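Local coordinates for protein flavin-dependent thymidylate synthase (Thermus thermophilus, PDB 6J61) that probably catalyses the reductive methylation of dUMP to dTMP, taking the methyl group from methylenetetrahydrofolate and working with bound FAD and NADPH, at residues A30-Y35 and A46-Y51; F102-A107 and K134-A139. All coordinates share one frame; numbering follows the deposited sequence.

From the N terminus the chain first runs through the strands at 6-9 and 13-21 and then enters helix 24-32. Contact 1 closes over the ten residues between its segments, a loop and the first turn of helix 42-54, tying two helices that follow each other in sequence. Only after it has closed does contact 2 open, in the loop that follows strand 87-90; helix 132-148 returns against 102-107 after a 26-residue excursion, much of it not modelled. The two are therefore in series, neither nesting nor crossing. Contact 1 and contact 2 lie on opposite sides of the chain's centre, their nearest atoms about 34 Å apart.

Contact 1 of 2, residues A30-Y35 and A46-Y51; sequences AARVSY and AALIDY
A helix-loop-helix connection brings Ala31 and Arg32, in the last turn of helix 24-32, against Leu48 of helix 42-54. The contact is small, burying 121 Å², and one methyl does the touching: Leu48 CD1 lies over a face of the Arg32 guanidinium, 3.6 Å from Arg32 NE and equally near Arg32 NH2. A leucine suits this place because the face of the cation is apolar enough for a methyl while its nitrogens bond elsewhere, NH2 in a salt bridge with Asp45 and NH1 to the carbonyl oxygen of Gly38. Arg32 reaches them with its CG anti to the carbonyl carbon (chi1 -59°) and an extended chain out to NE, which carries the head across to the second helix. The CB of Ala31 meets the same Leu48 CD1 at 4.2 Å, a short side chain against a long one; the CA atoms of Ala31 and Leu48, 8.7 Å apart, are the nearest such pair across the segments. Val33, with positive phi, is the first residue to leave helical geometry, in a Schellman motif. The arrangement is helix-loop-helix packing at the surface of the ThyX fold, with the Ala31 side chain about 8 Å from a bound FAD.

Contact 2 of 2, residues F102-A107 and K134-A139; sequences FYEPEA and KVQQEA
Gln136 lays its stem over one face of the Phe102 ring, its amide reaching the CB end, and Glu104 borders the amide. The Gln136 and Phe102 side chains run antiparallel past one another. Gln136 CB sits over the centre of the ring, 4.3 Å from the Phe102 centroid and 9° off the normal, a CH-pi contact for which a flat phenylalanine offers a broad face; farther out the amide plane is tilted 17° from the ring, and Gln136 NE2 comes 3.3 Å from Phe102 CB. A glutamine suits this buried spot because its methylene stem can pack on an aromatic face while its amide still carries polar atoms: OE1 accepts a weak hydrogen bond from Asn163. The contact packs the irregular chain that follows strand 87-90 onto helix 132-148, with Pro161 and Tyr140 also touching the Phe102 side chain. Glu104 turns its carboxylate plane at 90° to the amide. A glutamate fits here because its methylene can rest on the amide, Glu104 CG 3.8 Å from Gln136 OE1, while its carboxylate forms a salt bridge with Arg133. An alanine in place of Gln136 would keep CB over the ring, but would probably open a gap beside Phe102 and deprive Asn163 of its weak acceptor.

Contact 1 of 2, residues A30-Y35 and A46-Y51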
loop_
_atom_site.group_PDB
_atom_site.type_symbol
_atom_site.label_atom_id
_atom_site.label_comp_id
_atom_site.label_asym_id
_atom_site.label_seq_id
_atom_site.Cartn_x
_atom_site.Cartn_y
_atom_site.Cartn_z
ATOM N N ALA A 30 21.358 3.718 -3.642
ATOM C CA ALA A 30 20.469 2.567 -3.459
ATOM C C ALA A 30 20.493 1.675 -4.703
ATOM O O ALA A 30 20.441 0.452 -4.602
ATOM C CB ALA A 30 19.047 3.042 -3.186
ATOM N N ALA A 31 20.569 2.290 -5.879
ATOM C CA ALA A 31 20.607 1.532 -7.116
ATOM C C ALA A 31 21.839 0.642 -7.128
ATOM O O ALA A 31 21.794 -0.495 -7.604
ATOM C CB ALA A 31 20.622 2.475 -8.313
ATOM N N ARG A 32 22.942 1.145 -6.590
ATOM C CA ARG A 32 24.169 0.355 -6.571
ATOM C C ARG A 32 24.317 -0.475 -5.291
ATOM O O ARG A 32 25.288 -1.210 -5.135
ATOM C CB ARG A 32 25.388 1.272 -6.768
ATOM C CG ARG A 32 25.350 2.067 -8.085
ATOM C CD ARG A 32 26.597 2.919 -8.307
ATOM N NE ARG A 32 26.543 3.657 -9.569
ATOM C CZ ARG A 32 26.710 4.974 -9.670
ATOM N NH1 ARG A 32 26.949 5.699 -8.587
ATOM N NH2 ARG A 32 26.601 5.580 -10.841
ATOM N N VAL A 33 23.340 -0.371 -4.391
ATOM C CA VAL A 33 23.369 -1.111 -3.125
ATOM C C VAL A 33 24.786 -1.035 -2.570
ATOM O O VAL A 33 25.426 -2.045 -2.315
ATOM C CB VAL A 33 22.994 -2.585 -3.335
ATOM C CG1 VAL A 33 22.689 -3.249 -1.993
ATOM C CG2 VAL A 33 21.806 -2.686 -4.264
ATOM N N SER A 34 25.257 0.190 -2.387
ATOM C CA SER A 34 26.609 0.454 -1.923
ATOM C C SER A 34 26.849 0.352 -0.427
ATOM O O SER A 34 25.940 0.562 0.383
ATOM C CB SER A 34 27.037 1.846 -2.402
ATOM O OG SER A 34 28.377 2.119 -2.037
ATOM N N TYR A 35 28.095 0.030 -0.077
ATOM C CA TYR A 35 28.511 -0.067 1.316
ATOM C C TYR A 35 28.839 1.360 1.735
ATOM O O TYR A 35 28.853 1.691 2.915
ATOM C CB TYR A 35 29.771 -0.925 1.456
ATOM C CG TYR A 35 29.591 -2.405 1.180
ATOM C CD1 TYR A 35 29.053 -2.854 -0.031
ATOM C CD2 TYR A 35 29.993 -3.361 2.118
ATOM C CE1 TYR A 35 28.923 -4.221 -0.303
ATOM C CE2 TYR A 35 29.866 -4.728 1.855
ATOM C CZ TYR A 35 29.331 -5.151 0.645
ATOM O OH TYR A 35 29.201 -6.499 0.382
ATOM N N ALA A 46 23.897 11.070 -13.547
ATOM C CA ALA A 46 22.784 11.604 -14.304
ATOM C C ALA A 46 22.392 10.517 -15.301
ATOM O O ALA A 46 21.218 10.235 -15.499
ATOM C CB ALA A 46 23.207 12.861 -15.036
ATOM N N ALA A 47 23.390 9.890 -15.910
ATOM C CA ALA A 47 23.146 8.833 -16.877
ATOM C C ALA A 47 22.419 7.649 -16.229
ATOM O O ALA A 47 21.458 7.126 -16.801
ATOM C CB ALA A 47 24.470 8.371 -17.499
ATOM N N LEU A 48 22.879 7.228 -15.050
ATOM C CA LEU A 48 22.251 6.113 -14.346
ATOM C C LEU A 48 20.836 6.522 -13.951
ATOM O O LEU A 48 19.880 5.773 -14.137
ATOM C CB LEU A 48 23.022 5.753 -13.071
ATOM C CG LEU A 48 23.058 4.283 -12.599
ATOM C CD1 LEU A 48 23.307 4.237 -11.090
ATOM C CD2 LEU A 48 21.762 3.565 -12.937
ATOM N N ILE A 49 20.694 7.718 -13.405
ATOM C CA ILE A 49 19.383 8.152 -12.999
ATOM C C ILE A 49 18.451 8.233 -14.197
ATOM O O ILE A 49 17.280 7.877 -14.106
ATOM C CB ILE A 49 19.453 9.497 -12.264
ATOM C CG1 ILE A 49 20.076 9.277 -10.877
ATOM C CG2 ILE A 49 18.062 10.102 -12.157
ATOM C CD1 ILE A 49 20.282 10.546 -10.060
ATOM N N ASP A 50 18.975 8.683 -15.330
ATOM C CA ASP A 50 18.161 8.786 -16.529
ATOM C C ASP A 50 17.696 7.398 -16.935
ATOM O O ASP A 50 16.543 7.192 -17.302
ATOM C CB ASP A 50 18.958 9.374 -17.681
ATOM C CG ASP A 50 18.099 9.604 -18.895
ATOM O OD1 ASP A 50 17.376 10.626 -18.910
ATOM O OD2 ASP A 50 18.114 8.755 -19.815
ATOM N N TYR A 51 18.614 6.448 -16.862
ATOM C CA TYR A 51 18.334 5.071 -17.222
ATOM C C TYR A 51 17.221 4.451 -16.361
ATOM O O TYR A 51 16.304 3.802 -16.883
ATOM C CB TYR A 51 19.634 4.258 -17.108
ATOM C CG TYR A 51 19.482 2.777 -17.357
ATOM C CD1 TYR A 51 18.944 1.940 -16.384
ATOM C CD2 TYR A 51 19.833 2.215 -18.586
ATOM C CE1 TYR A 51 18.752 0.592 -16.624
ATOM C CE2 TYR A 51 19.645 0.861 -18.839
ATOM C CZ TYR A 51 19.100 0.059 -17.849
ATOM O OH TYR A 51 18.890 -1.276 -18.078
#

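Contact 2 of 2, residues F102-A107 and K134-A139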
loop_
_atom_site.group_PDB
_atom_site.type_symbol
_atom_site.label_atom_id
_atom_site.label_comp_id
_atom_site.label_asym_id
_atom_site.label_seq_id
_atom_site.Cartn_x
_atom_site.Cartn_y
_atom_site.Cartn_z
ATOM N N PHE A 102 -11.090 31.168 4.707
ATOM C CA PHE A 102 -11.704 30.603 3.526
ATOM C C PHE A 102 -10.986 30.985 2.253
ATOM O O PHE A 102 -10.409 32.064 2.145
ATOM C CB PHE A 102 -13.160 31.040 3.415
ATOM C CG PHE A 102 -14.007 30.601 4.559
ATOM C CD1 PHE A 102 -13.984 31.295 5.762
ATOM C CD2 PHE A 102 -14.831 29.490 4.438
ATOM C CE1 PHE A 102 -14.774 30.890 6.831
ATOM C CE2 PHE A 102 -15.625 29.075 5.500
ATOM C CZ PHE A 102 -15.598 29.779 6.700
ATOM N N TYR A 103 -11.034 30.079 1.289
ATOM C CA TYR A 103 -10.420 30.305 -0.002
ATOM C C TYR A 103 -11.365 31.100 -0.901
ATOM O O TYR A 103 -12.407 30.597 -1.326
ATOM C CB TYR A 103 -10.098 28.977 -0.676
ATOM C CG TYR A 103 -9.971 29.095 -2.169
ATOM C CD1 TYR A 103 -8.991 29.913 -2.740
ATOM C CD2 TYR A 103 -10.827 28.393 -3.015
ATOM C CE1 TYR A 103 -8.862 30.029 -4.118
ATOM C CE2 TYR A 103 -10.712 28.502 -4.401
ATOM C CZ TYR A 103 -9.723 29.319 -4.947
ATOM O OH TYR A 103 -9.577 29.405 -6.315
ATOM N N GLU A 104 -11.003 32.343 -1.188
ATOM C CA GLU A 104 -11.828 33.156 -2.057
ATOM C C GLU A 104 -11.096 33.251 -3.390
ATOM O O GLU A 104 -10.035 33.855 -3.493
ATOM C CB GLU A 104 -12.069 34.528 -1.419
ATOM C CG GLU A 104 -12.833 34.430 -0.099
ATOM C CD GLU A 104 -13.272 35.786 0.452
ATOM O OE1 GLU A 104 -13.940 36.544 -0.286
ATOM O OE2 GLU A 104 -12.963 36.088 1.630
ATOM N N PRO A 105 -11.655 32.625 -4.428
ATOM C CA PRO A 105 -11.053 32.630 -5.759
ATOM C C PRO A 105 -10.775 34.018 -6.312
ATOM O O PRO A 105 -11.405 34.997 -5.921
ATOM C CB PRO A 105 -12.071 31.869 -6.596
ATOM C CG PRO A 105 -13.364 32.221 -5.940
ATOM C CD PRO A 105 -13.024 32.091 -4.480
ATOM N N GLU A 106 -9.806 34.085 -7.217
ATOM C CA GLU A 106 -9.431 35.330 -7.873
ATOM C C GLU A 106 -10.652 35.643 -8.721
ATOM O O GLU A 106 -11.104 36.779 -8.800
ATOM C CB GLU A 106 -8.231 35.088 -8.784
ATOM C CG GLU A 106 -7.335 36.285 -8.991
ATOM C CD GLU A 106 -6.291 36.424 -7.901
ATOM O OE1 GLU A 106 -6.678 36.457 -6.716
ATOM O OE2 GLU A 106 -5.086 36.501 -8.232
ATOM N N ALA A 107 -11.185 34.594 -9.342
ATOM C CA ALA A 107 -12.360 34.695 -10.196
ATOM C C ALA A 107 -12.943 33.305 -10.439
ATOM O O ALA A 107 -12.217 32.313 -10.451
ATOM C CB ALA A 107 -11.983 35.343 -11.519
ATOM N N LYS A 134 -21.120 35.621 1.368
ATOM C CA LYS A 134 -22.322 35.578 2.188
ATOM C C LYS A 134 -22.461 34.242 2.919
ATOM O O LYS A 134 -22.461 34.197 4.154
ATOM C CB LYS A 134 -23.549 35.817 1.307
ATOM C CG LYS A 134 -24.665 36.612 1.966
ATOM C CD LYS A 134 -25.317 35.866 3.118
ATOM C CE LYS A 134 -26.469 36.681 3.722
ATOM N NZ LYS A 134 -26.035 37.979 4.343
ATOM N N VAL A 135 -22.570 33.156 2.154
ATOM C CA VAL A 135 -22.720 31.830 2.743
ATOM C C VAL A 135 -21.554 31.481 3.670
ATOM O O VAL A 135 -21.726 30.744 4.642
ATOM C CB VAL A 135 -22.880 30.732 1.651
ATOM C CG1 VAL A 135 -23.464 31.336 0.397
ATOM C CG2 VAL A 135 -21.560 30.048 1.371
ATOM N N GLN A 136 -20.365 31.999 3.378
ATOM C CA GLN A 136 -19.228 31.729 4.248
ATOM C C GLN A 136 -19.534 32.380 5.589
ATOM O O GLN A 136 -19.257 31.816 6.649
ATOM C CB GLN A 136 -17.943 32.339 3.689
ATOM C CG GLN A 136 -17.479 31.757 2.373
ATOM C CD GLN A 136 -16.190 32.389 1.883
ATOM O OE1 GLN A 136 -15.747 32.136 0.765
ATOM N NE2 GLN A 136 -15.582 33.217 2.719
ATOM N N GLN A 137 -20.124 33.570 5.530
ATOM C CA GLN A 137 -20.452 34.309 6.735
ATOM C C GLN A 137 -21.553 33.619 7.533
ATOM O O GLN A 137 -21.357 33.269 8.703
ATOM C CB GLN A 137 -20.869 35.743 6.380
ATOM C CG GLN A 137 -20.544 36.752 7.484
ATOM C CD GLN A 137 -20.856 38.191 7.104
ATOM O OE1 GLN A 137 -22.014 38.622 7.127
ATOM N NE2 GLN A 137 -19.817 38.943 6.746
ATOM N N GLU A 138 -22.710 33.425 6.903
ATOM C CA GLU A 138 -23.835 32.773 7.563
ATOM C C GLU A 138 -23.311 31.510 8.231
ATOM O O GLU A 138 -23.464 31.315 9.442
ATOM C CB GLU A 138 -24.923 32.404 6.540
ATOM C CG GLU A 138 -25.521 33.591 5.790
ATOM C CD GLU A 138 -26.262 34.551 6.707
ATOM O OE1 GLU A 138 -26.403 35.743 6.350
ATOM O OE2 GLU A 138 -26.715 34.112 7.784
ATOM N N ALA A 139 -22.669 30.669 7.425
ATOM C CA ALA A 139 -22.113 29.413 7.894
ATOM C C ALA A 139 -21.161 29.594 9.066
ATOM O O ALA A 139 -21.287 28.894 10.068
ATOM C CB ALA A 139 -21.411 28.696 6.751
#